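Local structure of beta-N-acetylglucosaminidase-like protein Glycoside hydrolase family 20 (Flavobacterium johnsoniae, 6YHH) at residues Y208-E211 with E212-I216; I512-I516 with A517-N521. The protein probably removes terminal N-acetylhexosamine residues from chitin-derived oligosaccharides by hydrolysis. One frame throughout, in Å; residues are numbered along the deposited sequence.

Interaction 1 of 2, residues Y208-E211 with E212-I216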
ATOM      1  N   TYR A 208      16.947  -3.630  -5.684  1.00  8.45           N
ATOM      2  CA  TYR A 208      16.675  -4.721  -4.752  1.00  8.60           C
ATOM      3  C   TYR A 208      17.991  -5.255  -4.192  1.00  8.90           C
ATOM      4  O   TYR A 208      18.949  -5.499  -4.948  1.00 10.27           O
ATOM      5  CB  TYR A 208      16.018  -5.860  -5.402  1.00  8.80           C
ATOM      6  CG  TYR A 208      14.753  -5.452  -6.172  1.00  8.38           C
ATOM      7  CD1 TYR A 208      13.583  -5.166  -5.500  1.00  8.37           C
ATOM      8  CD2 TYR A 208      14.755  -5.402  -7.558  1.00  8.77           C
ATOM      9  CE1 TYR A 208      12.448  -4.763  -6.227  1.00  8.05           C
ATOM     10  CE2 TYR A 208      13.611  -5.066  -8.272  1.00  8.13           C
ATOM     11  CZ  TYR A 208      12.467  -4.796  -7.585  1.00  7.86           C
ATOM     12  OH  TYR A 208      11.333  -4.445  -8.340  1.00  7.75           O
ATOM     13  N   THR A 209      18.047  -5.389  -2.870  1.00  8.85           N
ATOM     14  CA  THR A 209      19.234  -6.028  -2.293  1.00  8.90           C
ATOM     15  C   THR A 209      19.241  -7.502  -2.628  1.00  8.80           C
ATOM     16  O   THR A 209      18.239  -8.103  -2.940  1.00  9.46           O
ATOM     17  CB  THR A 209      19.351  -5.840  -0.771  1.00  8.45           C
ATOM     18  OG1 THR A 209      18.355  -6.653  -0.100  1.00  8.77           O
ATOM     19  CG2 THR A 209      19.214  -4.441  -0.365  1.00  9.63           C
ATOM     20  N   GLN A 210      20.401  -8.140  -2.473  1.00  9.57           N
ATOM     21  CA  GLN A 210      20.512  -9.621  -2.688  1.00 10.90           C
ATOM     22  C   GLN A 210      19.599 -10.382  -1.727  1.00 10.59           C
ATOM     23  O   GLN A 210      18.963 -11.334  -2.095  1.00 11.80           O
ATOM     24  CB  GLN A 210      21.981 -10.105  -2.612  1.00 11.54           C
ATOM     25  CG  GLN A 210      22.829  -9.380  -3.645  1.00 13.24           C
ATOM     26  CD  GLN A 210      24.184 -10.002  -3.855  1.00 15.24           C
ATOM     27  OE1 GLN A 210      24.599 -10.877  -3.093  1.00 16.31           O
ATOM     28  NE2 GLN A 210      24.844  -9.618  -4.937  1.00 16.23           N
ATOM     29  N   GLU A 211      19.536  -9.912  -0.455  1.00 10.57           N
ATOM     30  CA  GLU A 211      18.745 -10.578   0.530  1.00 10.75           C
ATOM     31  C   GLU A 211      17.242 -10.386   0.141  1.00 10.29           C
ATOM     32  O   GLU A 211      16.481 -11.341   0.277  1.00 10.25           O
ATOM     33  CB  GLU A 211      18.960 -10.034   1.919  1.00 12.34           C
ATOM     34  CG  GLU A 211      17.968 -10.585   2.941  1.00 13.23           C
ATOM     35  CD  GLU A 211      18.058  -9.792   4.281  1.00 15.22           C
ATOM     36  OE1 GLU A 211      17.255  -8.792   4.410  1.00 16.05           O
ATOM     37  OE2 GLU A 211      18.928 -10.226   5.076  1.00 16.67           O
ATOM     38  N   GLU A 212      16.875  -9.179  -0.325  1.00  9.97           N
ATOM     39  CA  GLU A 212      15.511  -8.978  -0.783  1.00  9.66           C
ATOM     40  C   GLU A 212      15.166  -9.904  -1.925  1.00 10.16           C
ATOM     41  O   GLU A 212      14.101 -10.527  -1.938  1.00 11.15           O
ATOM     42  CB  GLU A 212      15.282  -7.500  -1.157  1.00 10.27           C
ATOM     43  CG  GLU A 212      15.162  -6.578   0.056  1.00  9.63           C
ATOM     44  CD  GLU A 212      15.273  -5.104  -0.297  1.00  9.70           C
ATOM     45  OE1 GLU A 212      15.590  -4.799  -1.475  1.00 10.24           O
ATOM     46  OE2 GLU A 212      15.070  -4.261   0.597  1.00 11.32           O
ATOM     47  N   ILE A 213      16.074 -10.052  -2.865  1.00  9.91           N
ATOM     48  CA  ILE A 213      15.838 -10.955  -3.982  1.00  9.43           C
ATOM     49  C   ILE A 213      15.654 -12.390  -3.470  1.00 10.99           C
ATOM     50  O   ILE A 213      14.737 -13.088  -3.878  1.00 12.24           O
ATOM     51  CB  ILE A 213      16.985 -10.839  -4.990  1.00  9.40           C
ATOM     52  CG1 ILE A 213      16.967  -9.501  -5.698  1.00  9.24           C
ATOM     53  CG2 ILE A 213      17.001 -11.990  -5.976  1.00 10.13           C
ATOM     54  CD1 ILE A 213      18.184  -9.178  -6.519  1.00 10.50           C
ATOM     55  N   ARG A 214      16.560 -12.880  -2.620  1.00  9.58           N
ATOM     56  CA  ARG A 214      16.408 -14.217  -2.076  1.00 10.53           C
ATOM     57  C   ARG A 214      15.103 -14.377  -1.352  1.00 11.22           C
ATOM     58  O   ARG A 214      14.441 -15.441  -1.469  1.00 11.48           O
ATOM     59  CB  ARG A 214      17.586 -14.582  -1.139  1.00 11.81           C
ATOM     60  CG  ARG A 214      18.926 -14.686  -1.807  1.00 13.97           C
ATOM     61  CD  ARG A 214      19.950 -15.201  -0.758  1.00 17.54           C
ATOM     62  NE  ARG A 214      21.316 -15.003  -1.267  1.00 20.60           N
ATOM     63  CZ  ARG A 214      22.126 -14.002  -0.900  1.00 22.88           C
ATOM     64  NH1 ARG A 214      21.797 -13.112   0.072  1.00 25.27           N
ATOM     65  NH2 ARG A 214      23.305 -13.893  -1.497  1.00 25.30           N
ATOM     66  N   ASN A 215      14.665 -13.362  -0.629  1.00  9.78           N
ATOM     67  CA  ASN A 215      13.430 -13.496   0.121  1.00 11.09           C
ATOM     68  C   ASN A 215      12.195 -13.369  -0.784  1.00 10.84           C
ATOM     69  O   ASN A 215      11.184 -14.009  -0.470  1.00 11.53           O
ATOM     70  CB  ASN A 215      13.379 -12.497   1.270  1.00 13.13           C
ATOM     71  CG  ASN A 215      14.358 -12.886   2.403  1.00 15.67           C
ATOM     72  OD1 ASN A 215      14.726 -14.056   2.500  1.00 19.83           O
ATOM     73  ND2 ASN A 215      14.665 -11.975   3.293  1.00 15.14           N
ATOM     74  N   ILE A 216      12.327 -12.636  -1.914  1.00  9.96           N
ATOM     75  CA  ILE A 216      11.217 -12.627  -2.896  1.00  9.16           C
ATOM     76  C   ILE A 216      11.155 -13.963  -3.590  1.00  9.79           C
ATOM     77  O   ILE A 216      10.089 -14.464  -3.912  1.00 10.09           O
ATOM     78  CB  ILE A 216      11.371 -11.413  -3.809  1.00  9.52           C
ATOM     79  CG1 ILE A 216      10.911 -10.154  -3.051  1.00 10.14           C
ATOM     80  CG2 ILE A 216      10.593 -11.563  -5.104  1.00  9.06           C
ATOM     81  CD1 ILE A 216      11.343  -8.824  -3.666  1.00 10.16           C
TER
HETATM   82  O   HOH W   1      14.599  -9.017   3.023  1.00 15.07           O
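The extended side chain of E212 reaches back to T209, and its carboxylate is met from above its plane: T209 N approaches OE1 at 2.9 Å, 45° out of that plane. R214 turns one face of its guanidinium to the carbonyl oxygen of Q210, with the Q210 amide standing nearly upright to it, planes 82° apart. The carboxylate of E211 and the amide of N215 lie closer to parallel and are joined by a water that donates to E211 OE1 and accepts from N215 ND2. T209 is the N-cap of helix 210-222. Its OG1, set between backbone N and carbonyl carbon (chi1 72°), takes the hydrogen bond from E212 N at 2.9 Å; with the return bond from T209 N this makes a capping box. Behind it the helical ladder starts at once, I213 N to T209 O, R214 N to Q210 O and N215 N to E211 O. On the buried side Y208 CB rests on I213 CG1 (3.8 Å), while the tyrosine ring meets W180 and F157 and its OH bonds to Q158 O. With an alanine in place of E212 the carboxylate is gone, and T209 N would probably lose its acceptor and the first turn be less firmly closed. T209 OG1 is also hydrogen-bonded to E211 OE1 of the second subunit, and E211 OE1 of this chain in turn to T209 OG1 of that subunit. The two E211 OE1 atoms lie close across the interface; like charges so near may raise their proton affinity, which the bonds to OE1, the water's among them, would offset.

Interaction 2 of 2, residues I512-I516 with A517-N521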
ATOM      1  N   ILE A 512      -5.878   9.531  -6.307  1.00  7.42           N
ATOM      2  CA  ILE A 512      -5.613  10.408  -7.460  1.00  7.73           C
ATOM      3  C   ILE A 512      -6.764  11.392  -7.654  1.00  7.34           C
ATOM      4  O   ILE A 512      -6.533  12.578  -7.853  1.00  8.17           O
ATOM      5  CB  ILE A 512      -5.345   9.610  -8.727  1.00  7.72           C
ATOM      6  CG1 ILE A 512      -3.975   8.892  -8.551  1.00  8.41           C
ATOM      7  CG2 ILE A 512      -5.255  10.501  -9.941  1.00  7.92           C
ATOM      8  CD1 ILE A 512      -3.809   7.736  -9.521  1.00  8.91           C
ATOM      9  N   LEU A 513      -7.992  10.924  -7.501  1.00  7.51           N
ATOM     10  CA  LEU A 513      -9.158  11.798  -7.729  1.00  7.73           C
ATOM     11  C   LEU A 513      -9.203  12.892  -6.640  1.00  9.14           C
ATOM     12  O   LEU A 513      -9.501  14.027  -6.921  1.00  8.82           O
ATOM     13  CB  LEU A 513     -10.439  11.029  -7.795  1.00  8.18           C
ATOM     14  CG  LEU A 513     -10.467  10.181  -9.024  1.00  9.58           C
ATOM     15  CD1 LEU A 513     -11.781   9.413  -8.950  1.00 10.82           C
ATOM     16  CD2 LEU A 513     -10.348  10.846 -10.372  1.00 10.68           C
ATOM     17  N   ARG A 514      -8.857  12.531  -5.400  1.00  8.99           N
ATOM     18  CA  ARG A 514      -8.765  13.574  -4.321  1.00  8.87           C
ATOM     19  C   ARG A 514      -7.693  14.593  -4.623  1.00  8.49           C
ATOM     20  O   ARG A 514      -7.922  15.823  -4.461  1.00  8.36           O
ATOM     21  CB  ARG A 514      -8.590  12.947  -2.948  1.00  8.91           C
ATOM     22  CG  ARG A 514      -9.911  12.410  -2.371  1.00  9.29           C
ATOM     23  CD  ARG A 514      -9.678  11.892  -0.937  1.00  9.79           C
ATOM     24  NE  ARG A 514      -8.945  10.614  -0.859  1.00  8.91           N
ATOM     25  CZ  ARG A 514      -9.457   9.393  -0.999  1.00  9.41           C
ATOM     26  NH1 ARG A 514     -10.721   9.216  -1.319  1.00 10.61           N
ATOM     27  NH2 ARG A 514      -8.667   8.339  -0.912  1.00  9.76           N
ATOM     28  N   ASN A 515      -6.560  14.152  -5.140  1.00  7.98           N
ATOM     29  CA  ASN A 515      -5.515  15.087  -5.543  1.00  8.01           C
ATOM     30  C   ASN A 515      -6.062  16.046  -6.634  1.00  7.90           C
ATOM     31  O   ASN A 515      -5.878  17.256  -6.562  1.00  8.16           O
ATOM     32  CB  ASN A 515      -4.308  14.306  -6.068  1.00  8.20           C
ATOM     33  CG  ASN A 515      -3.224  15.254  -6.518  1.00  8.86           C
ATOM     34  OD1 ASN A 515      -2.753  16.066  -5.720  1.00 10.07           O
ATOM     35  ND2 ASN A 515      -2.820  15.150  -7.805  1.00  7.73           N
ATOM     36  N   ILE A 516      -6.685  15.486  -7.647  1.00  7.89           N
ATOM     37  CA  ILE A 516      -7.195  16.267  -8.735  1.00  8.96           C
ATOM     38  C   ILE A 516      -8.275  17.297  -8.268  1.00  8.51           C
ATOM     39  O   ILE A 516      -8.241  18.458  -8.716  1.00  8.39           O
ATOM     40  CB  ILE A 516      -7.774  15.358  -9.831  1.00 10.09           C
ATOM     41  CG1 ILE A 516      -6.641  14.621 -10.481  1.00 10.60           C
ATOM     42  CG2 ILE A 516      -8.626  16.085 -10.837  1.00 11.83           C
ATOM     43  CD1 ILE A 516      -7.224  13.486 -11.365  1.00 11.44           C
ATOM     44  N   ALA A 517      -9.147  16.820  -7.372  1.00  8.40           N
ATOM     45  CA  ALA A 517     -10.260  17.620  -6.874  1.00  8.54           C
ATOM     46  C   ALA A 517      -9.858  18.525  -5.723  1.00  8.13           C
ATOM     47  O   ALA A 517     -10.718  19.166  -5.182  1.00  8.73           O
ATOM     48  CB  ALA A 517     -11.402  16.697  -6.455  1.00  9.47           C
ATOM     49  N   ASN A 518      -8.599  18.555  -5.283  1.00  8.46           N
ATOM     50  CA  ASN A 518      -8.244  19.332  -4.129  1.00  9.38           C
ATOM     51  C   ASN A 518      -9.079  18.926  -2.928  1.00  9.26           C
ATOM     52  O   ASN A 518      -9.488  19.767  -2.104  1.00 10.65           O
ATOM     53  CB  ASN A 518      -8.372  20.840  -4.371  1.00  9.68           C
ATOM     54  CG  ASN A 518      -7.607  21.665  -3.384  1.00 12.43           C
ATOM     55  OD1 ASN A 518      -6.721  21.187  -2.652  1.00 14.18           O
ATOM     56  ND2 ASN A 518      -7.956  22.945  -3.323  1.00 12.82           N
ATOM     57  N   ASN A 519      -9.327  17.630  -2.798  1.00  8.57           N
ATOM     58  CA  ASN A 519     -10.018  17.006  -1.634  1.00  9.71           C
ATOM     59  C   ASN A 519     -11.423  17.472  -1.462  1.00 10.98           C
ATOM     60  O   ASN A 519     -11.976  17.363  -0.368  1.00 11.59           O
ATOM     61  CB  ASN A 519      -9.235  17.204  -0.322  1.00  9.78           C
ATOM     62  CG  ASN A 519      -9.611  16.228   0.765  1.00 10.67           C
ATOM     63  OD1 ASN A 519      -9.963  15.077   0.522  1.00 13.65           O
ATOM     64  ND2 ASN A 519      -9.565  16.706   1.997  1.00 10.94           N
ATOM     65  N   GLN A 520     -12.023  17.971  -2.535  1.00  9.29           N
ATOM     66  CA  GLN A 520     -13.457  18.187  -2.588  1.00 10.01           C
ATOM     67  C   GLN A 520     -14.151  16.871  -2.892  1.00 10.37           C
ATOM     68  O   GLN A 520     -13.499  15.802  -2.987  1.00 11.19           O
ATOM     69  CB  GLN A 520     -13.768  19.247  -3.665  1.00  9.78           C
ATOM     70  CG  GLN A 520     -13.094  20.612  -3.440  1.00  9.72           C
ATOM     71  CD  GLN A 520     -13.278  21.527  -4.647  1.00 12.21           C
ATOM     72  OE1 GLN A 520     -12.534  21.484  -5.641  1.00 11.54           O
ATOM     73  NE2 GLN A 520     -14.357  22.268  -4.614  1.00 10.93           N
ATOM     74  N   ASN A 521     -15.496  16.878  -2.956  1.00  9.86           N
ATOM     75  CA  ASN A 521     -16.257  15.715  -3.255  1.00 11.99           C
ATOM     76  C   ASN A 521     -15.845  15.145  -4.609  1.00 11.52           C
ATOM     77  O   ASN A 521     -15.926  15.900  -5.578  1.00 11.08           O
ATOM     78  CB  ASN A 521     -17.730  16.118  -3.290  1.00 15.02           C
ATOM     79  CG  ASN A 521     -18.661  14.957  -3.425  1.00 20.68           C
ATOM     80  OD1 ASN A 521     -18.339  13.876  -3.906  1.00 17.75           O
ATOM     81  ND2 ASN A 521     -19.894  15.209  -3.024  1.00 30.81           N
TER
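A Schellman motif ends helix 507-517: N518 swings to positive phi (56°), and the chain turns back on the last helical turn, R514 and N519 coming close, CA atoms 4.5 Å apart. The backbone bonds come first. A517 N still makes the regular helical bond to L513 O, 2.9 Å. Two residues on, N519 N reaches back five residues to R514 O at 2.8 Å, the bond that marks the motif, and N518 N closes a tighter loop on N515 O at 3.3 Å, coming from well above the carbonyl plane rather than on a lone pair. A type I' turn from A517 to Q520 follows directly, with N518 and N519 both at positive phi in its middle and Q520 N bonded to A517 O, so the chain leaves the helix sharply toward helix 523-529.

No apolar pair carries the contact; the A517 methyl (CB) lies 3.3 Å from L513 O. Beyond it, L513 packs on A559 and V525 and I516 on F556 and V613, which seats this helix end among its C-terminal neighbours.

Several polar side chains bond to the second subunit: R514 NE forms a salt bridge to E499 of that subunit, N515 OD1 bonds to its R497 and N515 ND2 to the carbonyl of its G54, whereas N518 ND2 stays within the chain, bonded to N609 O. R514 bends at chi3 (-73°), carrying its guanidinium away from the turn, nearly perpendicular to the N519 amide; the amide meets its aliphatic part instead, OD1 lying 3.5 Å from R514 CD.

In the fold
From the N terminus, the chain passes the first mixed sheet and enters the family 20 catalytic barrel, where interaction 1 starts helix 210-222 between strands 177-184 and 226-230 and sets it beside helix 160-172. The chain then completes the barrel before reaching interaction 2, at the far end of helix 507-517, in the helical C-terminal part. Each is local: one opens a helix, the other ends one and turns the chain toward helix 523-529; they stand in series, neither nested nor crossed. Their centres are 37 Å apart and their nearest atoms about 19 Å, yet both touch the second subunit.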